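Local coordinates for hypothetical protein XAC2396 (Xanthomonas axonopodis pv. citri, PDB 2G3W) that is of unknown function but is a YaeQ-family protein whose compact fold is built around a variation of the PD-(D/E)XK nuclease motif, at residues M123-L134 and L172-A181. Residues are numbered along the deposited sequence; the frame is centred on the assembly and turned at random.
Sequences MGRYRNLRVIEL and LTPMVRQAPA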
loop_
_atom_site.group_PDB
_atom_site.type_symbol
_atom_site.label_atom_id
_atom_site.label_comp_id
_atom_site.label_asym_id
_atom_site.label_seq_id
_atom_site.Cartn_x
_atom_site.Cartn_y
_atom_site.Cartn_z
HETATM N N MSE A 123 -12.280 9.961 2.435
HETATM C CA MSE A 123 -12.388 8.627 1.832
HETATM C C MSE A 123 -12.138 7.426 2.781
HETATM O O MSE A 123 -12.497 6.288 2.473
HETATM C CB MSE A 123 -11.564 8.547 0.545
HETATM C CG MSE A 123 -12.298 9.193 -0.646
HETATM SE SE MSE A 123 -11.223 9.095 -2.169
HETATM C CE MSE A 123 -9.654 10.256 -1.648
ATOM N N GLY A 124 -11.596 7.709 3.959
ATOM C CA GLY A 124 -11.538 6.736 5.062
ATOM C C GLY A 124 -12.911 6.265 5.538
ATOM O O GLY A 124 -13.001 5.230 6.206
ATOM N N ARG A 125 -13.975 7.008 5.183
ATOM C CA ARG A 125 -15.399 6.635 5.503
ATOM C C ARG A 125 -15.830 5.385 4.712
ATOM O O ARG A 125 -16.862 4.770 5.014
ATOM C CB ARG A 125 -16.366 7.790 5.151
ATOM C CG ARG A 125 -16.374 8.142 3.637
ATOM C CD ARG A 125 -17.259 9.322 3.238
ATOM N NE ARG A 125 -18.674 8.927 3.093
ATOM C CZ ARG A 125 -19.669 9.749 2.745
ATOM N NH1 ARG A 125 -19.430 11.031 2.487
ATOM N NH2 ARG A 125 -20.910 9.290 2.645
ATOM N N TYR A 126 -15.061 5.008 3.697
ATOM C CA TYR A 126 -15.415 3.818 2.878
ATOM C C TYR A 126 -14.546 2.615 3.218
ATOM O O TYR A 126 -13.346 2.774 3.389
ATOM C CB TYR A 126 -15.299 4.109 1.376
ATOM C CG TYR A 126 -16.124 5.299 0.909
ATOM C CD1 TYR A 126 -17.515 5.224 0.850
ATOM C CD2 TYR A 126 -15.505 6.453 0.477
ATOM C CE1 TYR A 126 -18.276 6.300 0.428
ATOM C CE2 TYR A 126 -16.243 7.526 0.015
ATOM C CZ TYR A 126 -17.640 7.443 0.015
ATOM O OH TYR A 126 -18.391 8.512 -0.397
ATOM N N ARG A 127 -15.126 1.417 3.291
ATOM C CA ARG A 127 -14.328 0.211 3.615
ATOM C C ARG A 127 -14.066 -0.750 2.408
ATOM O O ARG A 127 -13.290 -1.712 2.513
ATOM C CB ARG A 127 -14.903 -0.521 4.862
ATOM C CG ARG A 127 -16.207 -1.286 4.577
ATOM C CD ARG A 127 -16.732 -2.106 5.764
ATOM N NE ARG A 127 -15.715 -2.614 6.696
ATOM C CZ ARG A 127 -15.131 -3.812 6.633
ATOM N NH1 ARG A 127 -15.416 -4.658 5.660
ATOM N NH2 ARG A 127 -14.231 -4.155 7.546
ATOM N N ASN A 128 -14.692 -0.471 1.263
ATOM C CA ASN A 128 -14.630 -1.363 0.102
ATOM C C ASN A 128 -14.044 -0.633 -1.092
ATOM O O ASN A 128 -14.239 -1.015 -2.245
ATOM C CB ASN A 128 -16.017 -1.921 -0.224
ATOM C CG ASN A 128 -17.024 -0.830 -0.639
ATOM O OD1 ASN A 128 -16.970 0.303 -0.163
ATOM N ND2 ASN A 128 -17.961 -1.196 -1.520
ATOM N N LEU A 129 -13.316 0.425 -0.798
ATOM C CA LEU A 129 -12.717 1.267 -1.816
ATOM C C LEU A 129 -11.229 0.994 -1.948
ATOM O O LEU A 129 -10.530 0.857 -0.956
ATOM C CB LEU A 129 -12.937 2.735 -1.429
ATOM C CG LEU A 129 -12.273 3.826 -2.286
ATOM C CD1 LEU A 129 -12.732 3.753 -3.729
ATOM C CD2 LEU A 129 -12.651 5.184 -1.667
ATOM N N ARG A 130 -10.760 0.875 -3.186
ATOM C CA ARG A 130 -9.333 0.819 -3.498
ATOM C C ARG A 130 -8.955 2.059 -4.320
ATOM O O ARG A 130 -9.590 2.355 -5.336
ATOM C CB ARG A 130 -9.030 -0.477 -4.301
ATOM C CG ARG A 130 -7.567 -0.642 -4.717
ATOM C CD ARG A 130 -7.391 -1.960 -5.560
ATOM N NE ARG A 130 -7.687 -3.089 -4.689
ATOM C CZ ARG A 130 -6.846 -3.608 -3.795
ATOM N NH1 ARG A 130 -5.610 -3.127 -3.634
ATOM N NH2 ARG A 130 -7.254 -4.593 -3.043
ATOM N N VAL A 131 -7.955 2.816 -3.885
ATOM C CA VAL A 131 -7.530 3.980 -4.643
ATOM C C VAL A 131 -6.089 3.746 -5.008
ATOM O O VAL A 131 -5.252 3.418 -4.141
ATOM C CB VAL A 131 -7.683 5.336 -3.854
ATOM C CG1 VAL A 131 -7.120 6.527 -4.729
ATOM C CG2 VAL A 131 -9.144 5.580 -3.493
ATOM N N ILE A 132 -5.808 3.823 -6.306
ATOM C CA ILE A 132 -4.429 3.738 -6.766
ATOM C C ILE A 132 -4.034 4.942 -7.621
ATOM O O ILE A 132 -4.892 5.596 -8.260
ATOM C CB ILE A 132 -4.103 2.424 -7.492
ATOM C CG1 ILE A 132 -4.663 2.395 -8.873
ATOM C CG2 ILE A 132 -4.537 1.132 -6.676
ATOM C CD1 ILE A 132 -3.873 1.471 -9.734
ATOM N N GLU A 133 -2.741 5.255 -7.593
ATOM C CA GLU A 133 -2.225 6.361 -8.395
ATOM C C GLU A 133 -1.081 5.845 -9.262
ATOM O O GLU A 133 -0.185 5.152 -8.765
ATOM C CB GLU A 133 -1.712 7.503 -7.532
ATOM C CG GLU A 133 -0.991 8.512 -8.407
ATOM C CD GLU A 133 -0.719 9.818 -7.732
ATOM O OE1 GLU A 133 -1.073 9.973 -6.546
ATOM O OE2 GLU A 133 -0.170 10.722 -8.407
ATOM N N LEU A 134 -1.140 6.203 -10.544
ATOM C CA LEU A 134 -0.083 5.903 -11.495
ATOM C C LEU A 134 0.674 7.185 -11.838
ATOM O O LEU A 134 0.070 8.233 -12.002
ATOM C CB LEU A 134 -0.711 5.356 -12.766
ATOM C CG LEU A 134 -1.738 4.241 -12.591
ATOM C CD1 LEU A 134 -2.368 3.849 -13.981
ATOM C CD2 LEU A 134 -1.101 3.026 -11.888
ATOM N N LEU A 172 6.130 0.764 -14.382
ATOM C CA LEU A 172 5.672 1.636 -13.298
ATOM C C LEU A 172 5.225 0.842 -12.072
ATOM O O LEU A 172 4.898 -0.334 -12.171
ATOM C CB LEU A 172 4.545 2.530 -13.786
ATOM C CG LEU A 172 3.206 1.915 -14.187
ATOM C CD1 LEU A 172 2.129 2.963 -14.064
ATOM C CD2 LEU A 172 3.236 1.396 -15.604
ATOM N N THR A 173 5.217 1.505 -10.920
ATOM C CA THR A 173 4.803 0.919 -9.661
ATOM C C THR A 173 3.586 1.691 -9.180
ATOM O O THR A 173 3.723 2.841 -8.731
ATOM C CB THR A 173 5.875 1.085 -8.631
ATOM O OG1 THR A 173 7.071 0.502 -9.136
ATOM C CG2 THR A 173 5.486 0.419 -7.289
ATOM N N PRO A 174 2.397 1.084 -9.310
ATOM C CA PRO A 174 1.179 1.772 -8.860
ATOM C C PRO A 174 1.241 2.070 -7.376
ATOM O O PRO A 174 1.770 1.266 -6.600
ATOM C CB PRO A 174 0.071 0.785 -9.188
ATOM C CG PRO A 174 0.678 -0.058 -10.361
ATOM C CD PRO A 174 2.102 -0.214 -9.934
HETATM N N MSE A 175 0.788 3.249 -6.995
HETATM C CA MSE A 175 0.792 3.617 -5.599
HETATM C C MSE A 175 -0.597 3.341 -4.991
HETATM O O MSE A 175 -1.591 3.850 -5.451
HETATM C CB MSE A 175 1.290 5.075 -5.396
HETATM C CG MSE A 175 0.934 5.677 -4.038
HETATM SE SE MSE A 175 1.906 4.835 -2.580
HETATM C CE MSE A 175 0.833 5.665 -1.081
ATOM N N VAL A 176 -0.644 2.523 -3.946
ATOM C CA VAL A 176 -1.924 2.214 -3.318
ATOM C C VAL A 176 -2.223 3.250 -2.209
ATOM O O VAL A 176 -1.600 3.224 -1.151
ATOM C CB VAL A 176 -1.936 0.790 -2.776
ATOM C CG1 VAL A 176 -3.303 0.459 -2.205
ATOM C CG2 VAL A 176 -1.568 -0.210 -3.912
ATOM N N ARG A 177 -3.128 4.187 -2.484
ATOM C CA ARG A 177 -3.582 5.159 -1.496
ATOM C C ARG A 177 -4.543 4.559 -0.477
ATOM O O ARG A 177 -4.620 5.015 0.639
ATOM C CB ARG A 177 -4.292 6.329 -2.206
ATOM C CG ARG A 177 -3.425 7.061 -3.242
ATOM C CD ARG A 177 -2.409 7.952 -2.566
ATOM N NE ARG A 177 -1.763 8.889 -3.514
ATOM C CZ ARG A 177 -0.673 9.597 -3.226
ATOM N NH1 ARG A 177 -0.099 9.470 -2.035
ATOM N NH2 ARG A 177 -0.144 10.436 -4.117
ATOM N N GLN A 178 -5.328 3.570 -0.878
ATOM C CA GLN A 178 -6.287 2.959 0.036
ATOM C C GLN A 178 -6.609 1.586 -0.504
ATOM O O GLN A 178 -6.688 1.445 -1.706
ATOM C CB GLN A 178 -7.570 3.795 0.083
ATOM C CG GLN A 178 -8.513 3.372 1.224
ATOM C CD GLN A 178 -9.594 4.389 1.557
ATOM O OE1 GLN A 178 -9.324 5.575 1.626
ATOM N NE2 GLN A 178 -10.813 3.908 1.819
ATOM N N ALA A 179 -6.772 0.582 0.359
ATOM C CA ALA A 179 -7.224 -0.734 -0.100
ATOM C C ALA A 179 -8.257 -1.269 0.884
ATOM O O ALA A 179 -8.170 -0.947 2.066
ATOM C CB ALA A 179 -6.034 -1.693 -0.230
ATOM N N PRO A 180 -9.254 -2.064 0.412
ATOM C CA PRO A 180 -10.197 -2.700 1.348
ATOM C C PRO A 180 -9.513 -3.547 2.432
ATOM O O PRO A 180 -8.480 -4.157 2.175
ATOM C CB PRO A 180 -11.040 -3.635 0.459
ATOM C CG PRO A 180 -10.846 -3.184 -0.934
ATOM C CD PRO A 180 -9.580 -2.338 -1.002
ATOM N N ALA A 181 -10.089 -3.564 3.634
ATOM C CA ALA A 181 -9.629 -4.467 4.681
ATOM C C ALA A 181 -9.750 -5.898 4.187
ATOM O O ALA A 181 -10.751 -6.273 3.580
ATOM C CB ALA A 181 -10.416 -4.273 5.979
HETATM O O HOH W 1 -11.463 1.202 1.556
#
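V131 faces both R177 and Q178 in a classic beta bulge, where strand 129-133 pairs antiparallel with the end of strand 168-176 and the residues that follow, in the mixed sheet of this PD-(D/E)XK-like fold. V131 N gives a bond to Q178 O (2.9 Å), while V131 O takes Q178 N in its carbonyl plane and, weakly, R177 N. Beyond the bulge, E133 and M175 form a hydrogen-bonded pair; M175 N reaches E133 O at 2.8 Å and 174°. Tight apolar packing lies at this end: L134 CD2 meets P174 CB at 3.7 Å and L172 CD1 at 3.9 Å, with helix 37-49 against L134. On the face of V131, E133 extends to the edge of the R177 guanidinium, OE1 meeting NH2 at 2.6 Å in a salt bridge; R177 NH1 bonds Y22 O of the second subunit. P180 CD packs over one face of the R130 guanidinium, whose NE is salt-bridged to E101. Looser is the rim, where exposed R127 brings NH2 no nearer than 4.1 Å to A181 CB. Buried Q178, extended (chi1 -169°, CG anti to N), carries its amide into the 123-126 turn. Its NE2 donates to a water bridging Y126 O and L129 O, and to M123 O (3.0 Å), which Y126 N approaches from the opposite face.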